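Cell division protein FtsI/penicillin binding protein 2 (PDB 4ZTK) probably cross-links peptidoglycan during cell division as a D,D-transpeptidase of the penicillin-binding protein family. Local coordinates at residues Arg141-Ala146 / Leu174-Ala179; Ala87-Asn92 / Pro149-Lys154. All coordinates share one frame; numbering follows the deposited sequence.

How the interactions relate
From the N terminus, helix 83-92 is the first of the four involved; at its start lies K83 of a pattern, S80 to K83, consistent with the SxxK motif of penicillin-binding proteins. Further along, past helix 127-133, come helices 136-146, 148-157 and 172-181. Interaction 2 joins 83-92 to 148-157 and closes a loop of 56 residues between 87-92 and 149-154; interaction 1 joins 136-146 to 172-181 across 27 residues between 141-146 and 174-179. Because their segments alternate along the chain, the two loops cross, which knits these four helices of the helical region together. The contacts also touch: V142 CG1 lies 3.5 Å from A90 CB, and I151 packs against S143, A146 and L176.

Interaction 1: Arg141-Ala146 / Leu174-Ala179; sequences RVSQEA and LQLAMA
L176 and Q144 bury the most surface in this helix-helix contact within the helical part of the transpeptidase fold, and S143 supplies its polar link. Segments 141-146 and 174-179 meet at 134° between their N-to-C directions, the axes of these segments approaching to 8.2 Å. Such closeness suits the small residues S143 and A177 at the interface. The leucine lays its branched end against the opposing backbone: CD1 rests 3.8 Å from Q144 CA and close to the carbonyl oxygen of S143, while CD2 passes near the serine hydroxyl. Helix 148-157 adds V148 and I151 to the surroundings of this apolar group. Q144 offers its aliphatic part to the leucine, CG lying 4.0 Å from L176 CB. Its chain runs extended beyond CG (chi2 173°), carrying NE2 past the methyl of A177 to a hydrogen bond with the carbonyl of D173, so one residue serves both packing and polarity. A serine at 143 is short enough to fit and can donate a hydrogen bond; chi1 of -178° sets OG anti to the backbone N and turns it toward helix 172-181. S143 OG donates to L176 O over 3.0 Å, arriving above the carbonyl plane.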
loop_
_atom_site.group_PDB
_atom_site.type_symbol
_atom_site.label_atom_id
_atom_site.label_comp_id
_atom_site.label_asym_id
_atom_site.label_seq_id
_atom_site.Cartn_x
_atom_site.Cartn_y
_atom_site.Cartn_z
ATOM N N ARG A 141 8.115 7.404 16.240
ATOM C CA ARG A 141 7.769 8.004 17.520
ATOM C C ARG A 141 6.287 7.789 17.819
ATOM O O ARG A 141 5.918 7.433 18.934
ATOM C CB ARG A 141 8.124 9.495 17.535
ATOM C CG ARG A 141 7.735 10.210 18.816
ATOM C CD ARG A 141 8.483 11.527 18.981
ATOM N NE ARG A 141 8.360 12.389 17.807
ATOM C CZ ARG A 141 8.774 13.652 17.763
ATOM N NH1 ARG A 141 8.626 14.367 16.653
ATOM N NH2 ARG A 141 9.331 14.205 18.831
ATOM N N VAL A 142 5.445 7.990 16.813
ATOM C CA VAL A 142 4.016 7.750 16.956
ATOM C C VAL A 142 3.746 6.309 17.399
ATOM O O VAL A 142 2.989 6.069 18.339
ATOM C CB VAL A 142 3.275 8.061 15.640
ATOM C CG1 VAL A 142 1.885 7.452 15.640
ATOM C CG2 VAL A 142 3.203 9.566 15.426
ATOM N N SER A 143 4.395 5.361 16.731
ATOM C CA SER A 143 4.261 3.948 17.067
ATOM C C SER A 143 4.725 3.638 18.488
ATOM O O SER A 143 4.036 2.938 19.237
ATOM C CB SER A 143 5.035 3.089 16.065
ATOM O OG SER A 143 4.875 1.706 16.349
ATOM N N GLN A 144 5.892 4.158 18.858
ATOM C CA GLN A 144 6.454 3.882 20.174
ATOM C C GLN A 144 5.621 4.484 21.297
ATOM O O GLN A 144 5.486 3.888 22.365
ATOM C CB GLN A 144 7.904 4.365 20.261
ATOM C CG GLN A 144 8.847 3.568 19.380
ATOM C CD GLN A 144 10.240 4.143 19.345
ATOM O OE1 GLN A 144 10.434 5.344 19.524
ATOM N NE2 GLN A 144 11.227 3.286 19.113
ATOM N N GLU A 145 5.059 5.663 21.056
ATOM C CA GLU A 145 4.232 6.312 22.064
ATOM C C GLU A 145 2.861 5.646 22.199
ATOM O O GLU A 145 2.262 5.668 23.270
ATOM C CB GLU A 145 4.104 7.808 21.774
ATOM C CG GLU A 145 5.443 8.542 21.878
ATOM C CD GLU A 145 5.326 10.039 21.670
ATOM O OE1 GLU A 145 4.200 10.525 21.431
ATOM O OE2 GLU A 145 6.365 10.732 21.746
ATOM N N ALA A 146 2.377 5.040 21.117
ATOM C CA ALA A 146 1.096 4.339 21.144
ATOM C C ALA A 146 1.199 3.085 22.005
ATOM O O ALA A 146 0.287 2.765 22.765
ATOM C CB ALA A 146 0.644 3.983 19.726
ATOM N N LEU A 174 12.156 -1.031 19.958
ATOM C CA LEU A 174 12.846 -1.366 18.724
ATOM C C LEU A 174 11.872 -2.019 17.750
ATOM O O LEU A 174 11.878 -1.715 16.560
ATOM C CB LEU A 174 14.033 -2.288 18.992
ATOM C CG LEU A 174 15.125 -2.276 17.920
ATOM C CD1 LEU A 174 15.681 -0.871 17.752
ATOM C CD2 LEU A 174 16.241 -3.249 18.266
ATOM N N GLN A 175 11.027 -2.907 18.266
ATOM C CA GLN A 175 10.071 -3.616 17.424
ATOM C C GLN A 175 8.924 -2.723 16.952
ATOM O O GLN A 175 8.406 -2.910 15.855
ATOM C CB GLN A 175 9.553 -4.866 18.132
ATOM C CG GLN A 175 10.649 -5.892 18.357
ATOM C CD GLN A 175 10.142 -7.175 18.973
ATOM O OE1 GLN A 175 9.784 -8.115 18.263
ATOM N NE2 GLN A 175 10.116 -7.226 20.302
ATOM N N LEU A 176 8.535 -1.751 17.773
ATOM C CA LEU A 176 7.560 -0.751 17.333
ATOM C C LEU A 176 8.171 0.144 16.249
ATOM O O LEU A 176 7.475 0.622 15.355
ATOM C CB LEU A 176 7.067 0.088 18.514
ATOM C CG LEU A 176 6.130 -0.648 19.478
ATOM C CD1 LEU A 176 5.788 0.221 20.678
ATOM C CD2 LEU A 176 4.859 -1.097 18.760
ATOM N N ALA A 177 9.481 0.364 16.334
ATOM C CA ALA A 177 10.187 1.128 15.314
ATOM C C ALA A 177 10.166 0.365 13.998
ATOM O O ALA A 177 9.923 0.942 12.939
ATOM C CB ALA A 177 11.625 1.403 15.753
HETATM N N MSE A 178 10.415 -0.938 14.074
HETATM C CA MSE A 178 10.396 -1.788 12.890
HETATM C C MSE A 178 8.996 -1.852 12.294
HETATM O O MSE A 178 8.832 -1.864 11.078
HETATM C CB MSE A 178 10.877 -3.198 13.233
HETATM C CG MSE A 178 12.339 -3.268 13.650
HETATM SE SE MSE A 178 12.871 -5.071 14.171
HETATM C CE MSE A 178 12.839 -5.925 12.416
ATOM N N ALA A 179 7.990 -1.897 13.164
ATOM C CA ALA A 179 6.595 -1.900 12.731
ATOM C C ALA A 179 6.267 -0.652 11.923
ATOM O O ALA A 179 5.633 -0.732 10.875
ATOM C CB ALA A 179 5.672 -2.002 13.931
#

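Interaction 2: Ala87-Asn92 / Pro149-Lys154; sequences AAAAIN and PVIRKK
Segments 87-92 and 149-154 pack at 122° between their N-to-C directions, with the axes of these segments 9.3 Å apart at closest approach and A89 CA lying 5.8 Å from K154 CA. The contact belongs to the helical part of the penicillin-binding transpeptidase fold and joins the helix whose first residue, K83, belongs to the probable SxxK motif to helix 148-157. A89 is its centre. The small methyl points at the other helix and lets K154 come close, with A89 CB 3.6 Å from K154 CG. Two branched residues from the preceding turn complete the apolar surroundings. I151, lying between the A89 methyl and helix 136-146, reaches the alanine with its end alone, placing CD1 4.0 Å from A89 CB, whereas V150 sets CG1 near the carbonyl oxygen of A89. K154 suits a place where the interface meets polar surroundings: its CB and CG pack on A89, while bends at chi2 (58°) and chi3 (62°) take NZ off to a salt bridge with E157 and a hydrogen bond to the carbonyl of I213. In N92, one turn beyond A89, OD1 accepts hydrogen bonds from the backbone N of S215 and the hydroxyl of S218. Its amide nitrogen ND2 lies 4.4 Å from K154 NZ, close but not bonded.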
loop_
_atom_site.group_PDB
_atom_site.type_symbol
_atom_site.label_atom_id
_atom_site.label_comp_id
_atom_site.label_asym_id
_atom_site.label_seq_id
_atom_site.Cartn_x
_atom_site.Cartn_y
_atom_site.Cartn_z
ATOM N N ALA A 87 -0.713 5.250 12.002
ATOM C CA ALA A 87 -1.379 6.506 12.328
ATOM C C ALA A 87 -2.813 6.276 12.793
ATOM O O ALA A 87 -3.263 6.896 13.755
ATOM C CB ALA A 87 -1.357 7.448 11.134
ATOM N N ALA A 88 -3.526 5.391 12.101
ATOM C CA ALA A 88 -4.915 5.087 12.430
ATOM C C ALA A 88 -5.031 4.534 13.841
ATOM O O ALA A 88 -5.886 4.964 14.616
ATOM C CB ALA A 88 -5.496 4.097 11.429
ATOM N N ALA A 89 -4.163 3.581 14.168
ATOM C CA ALA A 89 -4.153 2.975 15.495
ATOM C C ALA A 89 -3.909 4.022 16.576
ATOM O O ALA A 89 -4.557 4.008 17.623
ATOM C CB ALA A 89 -3.098 1.883 15.567
ATOM N N ALA A 90 -2.981 4.937 16.313
ATOM C CA ALA A 90 -2.615 5.960 17.286
ATOM C C ALA A 90 -3.725 6.986 17.467
ATOM O O ALA A 90 -4.042 7.379 18.591
ATOM C CB ALA A 90 -1.330 6.651 16.866
ATOM N N ILE A 91 -4.294 7.426 16.350
ATOM C CA ILE A 91 -5.384 8.399 16.351
ATOM C C ILE A 91 -6.634 7.826 17.014
ATOM O O ILE A 91 -7.344 8.523 17.734
ATOM C CB ILE A 91 -5.738 8.840 14.907
ATOM C CG1 ILE A 91 -4.606 9.673 14.310
ATOM C CG2 ILE A 91 -7.032 9.639 14.876
ATOM C CD1 ILE A 91 -4.219 10.850 15.161
ATOM N N ASN A 92 -6.896 6.546 16.775
ATOM C CA ASN A 92 -8.137 5.934 17.230
ATOM C C ASN A 92 -8.167 5.635 18.727
ATOM O O ASN A 92 -9.244 5.546 19.320
ATOM C CB ASN A 92 -8.422 4.661 16.432
ATOM C CG ASN A 92 -9.875 4.248 16.496
ATOM O OD1 ASN A 92 -10.734 4.864 15.866
ATOM N ND2 ASN A 92 -10.156 3.192 17.243
ATOM N N PRO A 149 0.635 -2.958 22.966
ATOM C CA PRO A 149 -0.730 -3.499 22.894
ATOM C C PRO A 149 -1.591 -2.791 21.847
ATOM O O PRO A 149 -2.296 -3.457 21.089
ATOM C CB PRO A 149 -1.286 -3.232 24.296
ATOM C CG PRO A 149 -0.087 -3.189 25.169
ATOM C CD PRO A 149 0.975 -2.534 24.338
ATOM N N VAL A 150 -1.520 -1.465 21.798
ATOM C CA VAL A 150 -2.331 -0.693 20.862
ATOM C C VAL A 150 -1.968 -1.012 19.417
ATOM O O VAL A 150 -2.844 -1.290 18.589
ATOM C CB VAL A 150 -2.190 0.826 21.108
ATOM C CG1 VAL A 150 -2.868 1.614 19.995
ATOM C CG2 VAL A 150 -2.769 1.198 22.468
ATOM N N ILE A 151 -0.672 -0.979 19.117
ATOM C CA ILE A 151 -0.203 -1.179 17.748
ATOM C C ILE A 151 -0.396 -2.619 17.258
ATOM O O ILE A 151 -0.900 -2.841 16.161
ATOM C CB ILE A 151 1.270 -0.753 17.583
ATOM C CG1 ILE A 151 1.411 0.761 17.768
ATOM C CG2 ILE A 151 1.800 -1.166 16.211
ATOM C CD1 ILE A 151 0.685 1.593 16.703
ATOM N N ARG A 152 0.004 -3.597 18.065
ATOM C CA ARG A 152 -0.127 -4.992 17.652
ATOM C C ARG A 152 -1.587 -5.402 17.447
ATOM O O ARG A 152 -1.920 -6.050 16.460
ATOM C CB ARG A 152 0.546 -5.933 18.650
ATOM C CG ARG A 152 2.060 -5.945 18.577
ATOM C CD ARG A 152 2.616 -7.163 19.304
ATOM N NE ARG A 152 2.192 -8.404 18.664
ATOM C CZ ARG A 152 2.384 -9.614 19.175
ATOM N NH1 ARG A 152 2.991 -9.753 20.345
ATOM N NH2 ARG A 152 1.960 -10.686 18.520
ATOM N N LYS A 153 -2.451 -5.020 18.385
ATOM C CA LYS A 153 -3.865 -5.373 18.310
ATOM C C LYS A 153 -4.557 -4.723 17.118
ATOM O O LYS A 153 -5.248 -5.393 16.348
ATOM C CB LYS A 153 -4.587 -4.987 19.601
ATOM C CG LYS A 153 -6.104 -5.049 19.498
ATOM C CD LYS A 153 -6.761 -4.831 20.855
ATOM C CE LYS A 153 -8.274 -4.755 20.728
ATOM N NZ LYS A 153 -8.698 -3.636 19.833
ATOM N N LYS A 154 -4.375 -3.417 16.965
ATOM C CA LYS A 154 -5.070 -2.696 15.907
ATOM C C LYS A 154 -4.572 -3.093 14.519
ATOM O O LYS A 154 -5.369 -3.229 13.591
ATOM C CB LYS A 154 -4.999 -1.180 16.119
ATOM C CG LYS A 154 -5.855 -0.377 15.142
ATOM C CD LYS A 154 -7.324 -0.776 15.217
ATOM C CE LYS A 154 -7.905 -0.501 16.592
ATOM N NZ LYS A 154 -9.285 -1.043 16.712
#